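Local atomic coordinates of pseudoperoxidase (Leishmania major, PDB entry 5VIA), a protein that binds heme b through two axial protein ligands to the iron and belongs to the peroxidase family, whose members typically use heme to reduce peroxide. Residues R30-V43 and S59-M73. Numbering follows the deposited sequence.
With HEM (protoporphyrin IX containing Fe), chain B.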
loop_
_atom_site.group_PDB
_atom_site.type_symbol
_atom_site.label_atom_id
_atom_site.label_comp_id
_atom_site.label_asym_id
_atom_site.label_seq_id
_atom_site.Cartn_x
_atom_site.Cartn_y
_atom_site.Cartn_z
ATOM N N ARG A 30 2.436 15.754 9.931
ATOM C CA ARG A 30 2.828 14.364 10.137
ATOM C C ARG A 30 3.142 13.724 8.779
ATOM O O ARG A 30 2.344 12.935 8.266
ATOM C CB ARG A 30 1.696 13.576 10.820
ATOM C CG ARG A 30 1.405 13.984 12.269
ATOM C CD ARG A 30 2.486 13.474 13.220
ATOM N NE ARG A 30 2.743 12.045 13.018
ATOM C CZ ARG A 30 2.359 11.075 13.847
ATOM N NH1 ARG A 30 1.697 11.358 14.960
ATOM N NH2 ARG A 30 2.641 9.809 13.556
ATOM N N PRO A 31 4.304 14.073 8.193
ATOM C CA PRO A 31 4.683 13.623 6.847
ATOM C C PRO A 31 4.770 12.114 6.734
ATOM O O PRO A 31 4.633 11.591 5.635
ATOM C CB PRO A 31 6.077 14.228 6.654
ATOM C CG PRO A 31 6.154 15.357 7.602
ATOM C CD PRO A 31 5.330 14.952 8.788
ATOM N N ASP A 32 5.008 11.432 7.852
ATOM C CA ASP A 32 5.168 9.983 7.848
ATOM C C ASP A 32 3.853 9.256 7.610
ATOM O O ASP A 32 3.844 8.105 7.172
ATOM C CB ASP A 32 5.787 9.508 9.167
ATOM C CG ASP A 32 4.968 9.907 10.387
ATOM O OD1 ASP A 32 4.900 11.120 10.716
ATOM O OD2 ASP A 32 4.413 8.996 11.044
ATOM N N LEU A 33 2.743 9.928 7.913
ATOM C CA LEU A 33 1.422 9.302 7.822
ATOM C C LEU A 33 0.863 9.270 6.406
ATOM O O LEU A 33 -0.169 8.638 6.150
ATOM C CB LEU A 33 0.441 9.997 8.770
ATOM C CG LEU A 33 0.824 9.878 10.246
ATOM C CD1 LEU A 33 -0.257 10.448 11.145
ATOM C CD2 LEU A 33 1.095 8.417 10.586
ATOM N N ALA A 34 1.527 9.945 5.477
ATOM C CA ALA A 34 1.085 9.883 4.087
ATOM C C ALA A 34 1.278 8.485 3.546
ATOM O O ALA A 34 0.351 7.883 2.967
ATOM C CB ALA A 34 1.830 10.888 3.240
ATOM N N ALA A 35 2.482 7.944 3.715
ATOM C CA ALA A 35 2.703 6.584 3.234
ATOM C C ALA A 35 1.877 5.552 4.017
ATOM O O ALA A 35 1.382 4.571 3.443
ATOM C CB ALA A 35 4.179 6.239 3.240
ATOM N N THR A 36 1.718 5.753 5.321
ATOM C CA THR A 36 0.899 4.822 6.095
ATOM C C THR A 36 -0.569 4.848 5.614
ATOM O O THR A 36 -1.246 3.807 5.586
ATOM C CB THR A 36 0.975 5.092 7.601
ATOM O OG1 THR A 36 2.332 5.393 7.973
ATOM C CG2 THR A 36 0.496 3.855 8.365
ATOM N N SER A 37 -1.052 6.024 5.213
ATOM C CA SER A 37 -2.411 6.127 4.692
ATOM C C SER A 37 -2.532 5.381 3.365
ATOM O O SER A 37 -3.584 4.819 3.061
ATOM C CB SER A 37 -2.825 7.588 4.526
ATOM O OG SER A 37 -2.689 8.296 5.755
ATOM N N ILE A 38 -1.456 5.364 2.584
ATOM C CA ILE A 38 -1.446 4.620 1.329
ATOM C C ILE A 38 -1.480 3.133 1.641
ATOM O O ILE A 38 -2.265 2.391 1.045
ATOM C CB ILE A 38 -0.202 4.932 0.476
ATOM C CG1 ILE A 38 -0.239 6.383 0.003
ATOM C CG2 ILE A 38 -0.101 3.959 -0.721
ATOM C CD1 ILE A 38 1.041 6.816 -0.681
ATOM N N ARG A 39 -0.647 2.699 2.591
ATOM C CA ARG A 39 -0.659 1.302 2.997
ATOM C C ARG A 39 -2.064 0.880 3.441
ATOM O O ARG A 39 -2.513 -0.215 3.129
ATOM C CB ARG A 39 0.334 1.024 4.129
ATOM C CG ARG A 39 0.145 -0.396 4.667
ATOM C CD ARG A 39 1.313 -0.910 5.493
ATOM N NE ARG A 39 1.292 -0.407 6.840
ATOM C CZ ARG A 39 0.694 -1.005 7.863
ATOM N NH1 ARG A 39 0.040 -2.144 7.693
ATOM N NH2 ARG A 39 0.753 -0.448 9.054
ATOM N N THR A 40 -2.739 1.772 4.158
ATOM C CA THR A 40 -4.093 1.521 4.635
ATOM C C THR A 40 -5.084 1.176 3.514
ATOM O O THR A 40 -6.010 0.402 3.728
ATOM C CB THR A 40 -4.589 2.717 5.439
ATOM O OG1 THR A 40 -3.686 2.940 6.531
ATOM C CG2 THR A 40 -5.950 2.444 6.008
ATOM N N ALA A 41 -4.898 1.738 2.323
ATOM C CA ALA A 41 -5.802 1.406 1.222
ATOM C C ALA A 41 -5.644 -0.063 0.869
ATOM O O ALA A 41 -6.624 -0.736 0.529
ATOM C CB ALA A 41 -5.538 2.272 0.021
ATOM N N PHE A 42 -4.402 -0.547 0.927
ATOM C CA PHE A 42 -4.119 -1.960 0.698
ATOM C C PHE A 42 -4.604 -2.846 1.842
ATOM O O PHE A 42 -5.215 -3.900 1.602
ATOM C CB PHE A 42 -2.618 -2.203 0.414
ATOM C CG PHE A 42 -2.232 -3.663 0.419
ATOM C CD1 PHE A 42 -2.855 -4.569 -0.443
ATOM C CD2 PHE A 42 -1.252 -4.134 1.280
ATOM C CE1 PHE A 42 -2.503 -5.917 -0.438
ATOM C CE2 PHE A 42 -0.899 -5.473 1.294
ATOM C CZ PHE A 42 -1.528 -6.370 0.436
ATOM N N VAL A 43 -4.332 -2.441 3.083
ATOM C CA VAL A 43 -4.842 -3.179 4.240
ATOM C C VAL A 43 -6.357 -3.413 4.101
ATOM O O VAL A 43 -6.842 -4.547 4.254
ATOM C CB VAL A 43 -4.550 -2.426 5.564
ATOM C CG1 VAL A 43 -5.083 -3.193 6.733
ATOM C CG2 VAL A 43 -3.043 -2.202 5.733
ATOM N N SER A 59 2.348 -10.076 3.693
ATOM C CA SER A 59 2.206 -8.742 3.125
ATOM C C SER A 59 2.060 -7.759 4.258
ATOM O O SER A 59 1.998 -8.163 5.422
ATOM C CB SER A 59 0.960 -8.654 2.234
ATOM O OG SER A 59 -0.199 -8.529 3.034
ATOM N N CYS A 60 1.989 -6.471 3.940
ATOM C CA CYS A 60 1.806 -5.472 4.986
ATOM C C CYS A 60 0.333 -5.213 5.302
ATOM O O CYS A 60 -0.001 -4.215 5.949
ATOM C CB CYS A 60 2.507 -4.161 4.626
ATOM S SG CYS A 60 1.825 -3.385 3.150
ATOM N N ALA A 61 -0.545 -6.129 4.891
ATOM C CA ALA A 61 -1.957 -6.023 5.233
ATOM C C ALA A 61 -2.213 -6.392 6.687
ATOM O O ALA A 61 -3.214 -7.043 7.003
ATOM C CB ALA A 61 -2.809 -6.921 4.296
ATOM N N VAL A 62 -1.313 -5.997 7.582
ATOM C CA VAL A 62 -1.526 -6.249 8.997
ATOM C C VAL A 62 -2.279 -5.067 9.587
ATOM O O VAL A 62 -2.251 -3.970 9.036
ATOM C CB VAL A 62 -0.198 -6.522 9.771
ATOM C CG1 VAL A 62 0.548 -7.718 9.174
ATOM C CG2 VAL A 62 0.694 -5.289 9.804
ATOM N N VAL A 63 -2.956 -5.289 10.703
ATOM C CA VAL A 63 -3.785 -4.256 11.301
ATOM C C VAL A 63 -2.946 -3.348 12.200
ATOM O O VAL A 63 -3.418 -2.303 12.674
ATOM C CB VAL A 63 -4.921 -4.884 12.116
ATOM C CG1 VAL A 63 -4.391 -5.477 13.409
ATOM C CG2 VAL A 63 -5.978 -3.860 12.417
ATOM N N ARG A 64 -1.696 -3.747 12.421
ATOM C CA ARG A 64 -0.828 -3.045 13.366
ATOM C C ARG A 64 -0.252 -1.760 12.775
ATOM O O ARG A 64 -0.118 -1.625 11.561
ATOM C CB ARG A 64 0.299 -3.968 13.846
ATOM C CG ARG A 64 -0.179 -5.281 14.494
ATOM C CD ARG A 64 0.989 -6.117 15.068
ATOM N NE ARG A 64 1.977 -6.455 14.036
ATOM C CZ ARG A 64 1.976 -7.586 13.327
ATOM N NH1 ARG A 64 1.048 -8.511 13.534
ATOM N NH2 ARG A 64 2.913 -7.801 12.410
ATOM N N GLY A 65 0.064 -0.807 13.647
ATOM C CA GLY A 65 0.682 0.436 13.228
ATOM C C GLY A 65 -0.217 1.396 12.474
ATOM O O GLY A 65 0.260 2.149 11.625
ATOM N N LEU A 66 -1.512 1.390 12.778
ATOM C CA LEU A 66 -2.454 2.226 12.034
ATOM C C LEU A 66 -3.204 3.197 12.942
ATOM O O LEU A 66 -4.166 3.830 12.497
ATOM C CB LEU A 66 -3.455 1.353 11.274
ATOM C CG LEU A 66 -2.914 0.462 10.157
ATOM C CD1 LEU A 66 -4.051 -0.325 9.524
ATOM C CD2 LEU A 66 -2.183 1.309 9.124
ATOM N N ASP A 67 -2.769 3.311 14.201
ATOM C CA ASP A 67 -3.425 4.186 15.180
ATOM C C ASP A 67 -3.405 5.655 14.763
ATOM O O ASP A 67 -4.412 6.363 14.893
ATOM C CB ASP A 67 -2.778 4.058 16.569
ATOM C CG ASP A 67 -3.278 2.852 17.354
ATOM O OD1 ASP A 67 -4.264 2.215 16.926
ATOM O OD2 ASP A 67 -2.692 2.552 18.426
ATOM N N ASP A 68 -2.251 6.118 14.288
ATOM C CA ASP A 68 -2.095 7.522 13.930
ATOM C C ASP A 68 -2.912 7.824 12.666
ATOM O O ASP A 68 -3.563 8.869 12.577
ATOM C CB ASP A 68 -0.613 7.888 13.760
ATOM C CG ASP A 68 0.133 7.981 15.089
ATOM O OD1 ASP A 68 -0.513 8.190 16.135
ATOM O OD2 ASP A 68 1.377 7.858 15.093
ATOM N N VAL A 69 -2.903 6.899 11.707
ATOM C CA VAL A 69 -3.768 7.018 10.529
ATOM C C VAL A 69 -5.239 7.063 10.920
ATOM O O VAL A 69 -5.996 7.867 10.383
ATOM C CB VAL A 69 -3.550 5.862 9.532
ATOM C CG1 VAL A 69 -4.664 5.823 8.477
ATOM C CG2 VAL A 69 -2.220 6.033 8.862
ATOM N N ALA A 70 -5.638 6.210 11.863
ATOM C CA ALA A 70 -7.016 6.206 12.334
ATOM C C ALA A 70 -7.342 7.549 12.966
ATOM O O ALA A 70 -8.480 8.012 12.895
ATOM C CB ALA A 70 -7.248 5.081 13.316
ATOM N N GLY A 71 -6.339 8.164 13.591
ATOM C CA GLY A 71 -6.455 9.525 14.086
ATOM C C GLY A 71 -6.861 10.505 12.990
ATOM O O GLY A 71 -7.803 11.277 13.166
ATOM N N ILE A 72 -6.159 10.479 11.860
ATOM C CA ILE A 72 -6.488 11.362 10.740
ATOM C C ILE A 72 -7.867 11.041 10.133
ATOM O O ILE A 72 -8.642 11.945 9.808
ATOM C CB ILE A 72 -5.380 11.323 9.651
ATOM C CG1 ILE A 72 -4.071 11.911 10.206
ATOM C CG2 ILE A 72 -5.810 12.079 8.386
ATOM C CD1 ILE A 72 -2.990 12.142 9.151
ATOM N N MET A 73 -8.170 9.753 9.996
ATOM C CA MET A 73 -9.456 9.313 9.472
ATOM C C MET A 73 -10.605 9.822 10.322
ATOM O O MET A 73 -11.644 10.222 9.791
ATOM C CB MET A 73 -9.518 7.787 9.423
ATOM C CG MET A 73 -8.430 7.131 8.608
ATOM S SD MET A 73 -8.585 7.476 6.850
ATOM C CE MET A 73 -7.493 6.222 6.173
HETATM C CHA HEM B . 5.195 -1.148 3.926
HETATM C CHB HEM B . 5.659 -5.793 2.525
HETATM C CHC HEM B . 2.024 -5.044 -0.605
HETATM C CHD HEM B . 2.091 -0.250 0.285
HETATM C C1A HEM B . 5.558 -2.471 3.856
HETATM C C2A HEM B . 6.438 -3.127 4.798
HETATM C C3A HEM B . 6.568 -4.398 4.431
HETATM C C4A HEM B . 5.775 -4.606 3.221
HETATM C CMA HEM B . 7.413 -5.469 5.145
HETATM C CAA HEM B . 7.063 -2.462 6.044
HETATM C CBA HEM B . 5.895 -2.389 7.046
HETATM C CGA HEM B . 6.281 -1.752 8.363
HETATM O O1A HEM B . 7.165 -2.308 9.060
HETATM O O2A HEM B . 5.676 -0.707 8.731
HETATM C C1B HEM B . 4.699 -6.031 1.563
HETATM C C2B HEM B . 4.449 -7.271 0.866
HETATM C C3B HEM B . 3.431 -7.091 0.011
HETATM C C4B HEM B . 3.022 -5.691 0.103
HETATM C CMB HEM B . 5.211 -8.582 1.114
HETATM C CAB HEM B . 2.878 -8.208 -0.909
HETATM C CBB HEM B . 1.610 -8.219 -1.335
HETATM C C1C HEM B . 1.725 -3.694 -0.654
HETATM C C2C HEM B . 0.731 -3.046 -1.521
HETATM C C3C HEM B . 0.758 -1.711 -1.258
HETATM C C4C HEM B . 1.764 -1.486 -0.232
HETATM C CMC HEM B . -0.173 -3.816 -2.524
HETATM C CAC HEM B . -0.055 -0.519 -1.814
HETATM C CBC HEM B . -1.108 -0.662 -2.632
HETATM C C1D HEM B . 2.946 -0.030 1.338
HETATM C C2D HEM B . 3.270 1.268 1.892
HETATM C C3D HEM B . 4.244 0.989 3.029
HETATM C C4D HEM B . 4.407 -0.450 3.045
HETATM C CMD HEM B . 2.744 2.645 1.432
HETATM C CAD HEM B . 4.892 2.031 3.979
HETATM C CBD HEM B . 3.889 2.195 5.128
HETATM C CGD HEM B . 4.392 3.159 6.176
HETATM O O1D HEM B . 3.767 3.238 7.275
HETATM O O2D HEM B . 5.416 3.837 5.908
HETATM N NA HEM B . 5.174 -3.401 2.896
HETATM N NB HEM B . 3.823 -5.088 1.070
HETATM N NC HEM B . 2.337 -2.702 0.118
HETATM N ND HEM B . 3.643 -1.017 2.030
HETATM FE FE HEM B . 3.727 -3.082 1.584
#
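Arg-39 reaches from its helix to the 60-65 loop and ties three backbone carbonyls with the edge of its guanidinium. Arg-39 NH1 is shared between Cys-60 O at 2.7 Å and Val-62 O, the longer bond, while Arg-39 NH2 meets Arg-64 O at 2.9 Å in a nearly straight bond (165°) lying in the carbonyl plane. Leu-66 CD2 sits over one guanidinium face, by NH2, and Arg-39 CD passes 3.4 Å from Cys-60 SG. This grip holds the backbone beside the cysteine whose SG binds the heme iron at 2.5 Å, opposed by His-159 NE2; the position of Arg-39 on the helix that faces the heme on the Cys-60 side is consistent with the distal helix of the peroxidase fold. Phe-42, its CG anti to the backbone N (chi1 170°), lays one ring face on the heme methyl CMC and presents its edge to Ser-59 OG and Cys-60 SG. Thr-36 divides its branches: OG1 donates to heme propionate O1D at 2.7 Å, whereas CG2 packs on Val-69 CG2. Val-69 is a knob among Leu-33, Thr-36, Ser-37 and Thr-40, and Thr-40 OG1 also touches Leu-66 CD2. Toward the surface, Arg-30 NH2 makes a salt bridge to Asp-68 OD2 at 2.8 Å, approaching from above the carboxylate plane, the flat groups nearly perpendicular (84°); Arg-30 NE and NH2 grip Asp-32 side-on, completing a salt-bridge network. The axes of segments 33-43 and 67-73 come within 9.5 Å and cross nearly at right angles; Phe-27 of helix 16-29 touches Ser-37 and Ile-72, helix 85-99 meets Ala-41 and Met-73, and helix 263-279 packs on Ile-38 and Ala-41.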